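HTH-type transcriptional repressor NemR (Escherichia coli, PDB 4YZE) represses transcription of the nemRA-gloA operon by binding the NemR box and takes part in the response to electrophiles and reactive chlorine species. Local coordinates at residues T18-S23 against G107-K112. The protein carries 5 engineered substitutions. Sequence-based numbering, arbitrary orientation.
Sequences TGEQLS and GCLTVK. Engineered in segment 18-23: S23 (natural residue Cys).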
loop_
_atom_site.group_PDB
_atom_site.type_symbol
_atom_site.label_atom_id
_atom_site.label_comp_id
_atom_site.label_asym_id
_atom_site.label_seq_id
_atom_site.Cartn_x
_atom_site.Cartn_y
_atom_site.Cartn_z
ATOM N N THR A 18 18.451 15.800 2.787
ATOM C CA THR A 18 18.839 14.966 3.919
ATOM C C THR A 18 17.595 14.405 4.600
ATOM O O THR A 18 17.530 13.210 4.891
ATOM C CB THR A 18 19.642 15.768 4.941
ATOM O OG1 THR A 18 20.674 16.500 4.266
ATOM C CG2 THR A 18 20.262 14.840 5.977
ATOM N N GLY A 19 16.607 15.270 4.839
ATOM C CA GLY A 19 15.366 14.858 5.470
ATOM C C GLY A 19 14.655 13.768 4.693
ATOM O O GLY A 19 14.091 12.844 5.284
ATOM N N GLU A 20 14.683 13.869 3.367
ATOM C CA GLU A 20 14.034 12.856 2.539
ATOM C C GLU A 20 14.733 11.505 2.696
ATOM O O GLU A 20 14.073 10.500 2.962
ATOM C CB GLU A 20 13.955 13.293 1.070
ATOM C CG GLU A 20 13.339 12.234 0.145
ATOM C CD GLU A 20 12.909 12.782 -1.199
ATOM O OE1 GLU A 20 12.545 11.966 -2.072
ATOM O OE2 GLU A 20 12.918 14.021 -1.385
ATOM N N GLN A 21 16.060 11.492 2.570
ATOM C CA GLN A 21 16.833 10.260 2.734
ATOM C C GLN A 21 16.545 9.585 4.079
ATOM O O GLN A 21 16.310 8.375 4.136
ATOM C CB GLN A 21 18.339 10.526 2.578
ATOM N N LEU A 22 16.543 10.374 5.153
ATOM C CA LEU A 22 16.311 9.847 6.501
ATOM C C LEU A 22 14.874 9.360 6.728
ATOM O O LEU A 22 14.671 8.305 7.338
ATOM C CB LEU A 22 16.682 10.891 7.560
ATOM C CG LEU A 22 18.162 11.147 7.826
ATOM C CD1 LEU A 22 18.318 12.333 8.780
ATOM C CD2 LEU A 22 18.813 9.899 8.409
ATOM N N SER A 23 13.890 10.140 6.268
ATOM C CA SER A 23 12.483 9.746 6.327
ATOM C C SER A 23 12.289 8.416 5.614
ATOM O O SER A 23 11.572 7.535 6.095
ATOM C CB SER A 23 11.593 10.795 5.652
ATOM O OG SER A 23 11.483 11.974 6.426
ATOM N N GLY A 107 13.436 2.123 -1.084
ATOM C CA GLY A 107 12.042 2.349 -0.737
ATOM C C GLY A 107 11.346 3.431 -1.544
ATOM O O GLY A 107 11.953 4.098 -2.383
ATOM N N CYS A 108 10.056 3.600 -1.293
ATOM C CA CYS A 108 9.293 4.673 -1.917
ATOM C C CYS A 108 8.665 5.541 -0.826
ATOM O O CYS A 108 8.080 5.018 0.125
ATOM C CB CYS A 108 8.232 4.081 -2.844
ATOM S SG CYS A 108 7.110 5.259 -3.584
ATOM N N LEU A 109 8.796 6.861 -0.955
ATOM C CA LEU A 109 8.375 7.771 0.115
ATOM C C LEU A 109 6.884 7.682 0.403
ATOM O O LEU A 109 6.485 7.594 1.565
ATOM C CB LEU A 109 8.776 9.219 -0.181
ATOM C CG LEU A 109 8.827 10.153 1.043
ATOM C CD1 LEU A 109 9.885 9.699 2.042
ATOM C CD2 LEU A 109 9.078 11.610 0.660
ATOM N N THR A 110 6.062 7.702 -0.643
ATOM C CA THR A 110 4.619 7.619 -0.436
ATOM C C THR A 110 4.281 6.328 0.294
ATOM O O THR A 110 3.581 6.341 1.319
ATOM C CB THR A 110 3.819 7.741 -1.750
ATOM O OG1 THR A 110 3.947 9.073 -2.265
ATOM C CG2 THR A 110 2.349 7.469 -1.500
ATOM N N VAL A 111 4.842 5.227 -0.200
ATOM C CA VAL A 111 4.605 3.915 0.386
ATOM C C VAL A 111 5.015 3.852 1.853
ATOM O O VAL A 111 4.247 3.384 2.696
ATOM C CB VAL A 111 5.319 2.809 -0.393
ATOM C CG1 VAL A 111 4.866 1.454 0.114
ATOM C CG2 VAL A 111 5.011 2.926 -1.874
ATOM N N LYS A 112 6.221 4.328 2.158
ATOM C CA LYS A 112 6.697 4.341 3.529
ATOM C C LYS A 112 5.854 5.242 4.416
ATOM O O LYS A 112 5.558 4.900 5.564
ATOM C CB LYS A 112 8.154 4.796 3.582
ATOM C CG LYS A 112 8.778 4.697 4.964
ATOM C CD LYS A 112 9.876 3.630 4.993
ATOM C CE LYS A 112 10.711 3.697 6.272
ATOM N NZ LYS A 112 10.230 2.755 7.304
#
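The flat carbonyl of S23 meets the side chain of K112 in front of its oxygen, not over a face: the K112 methylenes CE and CG lie on opposite sides of the carbonyl plane, with CE 3.9 Å from S23 O. A bend at chi2 (113°) carries the lysine chain across this oxygen in van der Waals contact. A second flat group, the carbonyl of G19, is approached from both faces: S23 N reaches its oxygen from one, and S23 OG (3.0 Å to G19 O) from the other, 37° out of the plane. The serine, engineered in place of Cys, turns its hydroxyl back onto its own helix. Its CB lies 4.1 Å from L109 CD1.

In this TetR-family repressor, the first helix of the DNA-binding domain, 10-26, here rests against the short helix 109-114 of the regulatory domain; helix 54-79 flanks both, with M61 touching S23 and L62 touching L109. C108, the N-cap residue just before L109, is central to the response to reactive chlorine species but does not touch 18-23.

With CG anti to the backbone N (chi1 -160°), L109 sends its branch point toward helix 10-26, where the methyls part: CD1 to S23, and CD2 to E20 CG (4.3 Å), alongside the extended glutamate chain. Beyond that stem OE1 is hydrogen-bonded to H65 ND1 and OE2 forms a long, weak ion pair with R64.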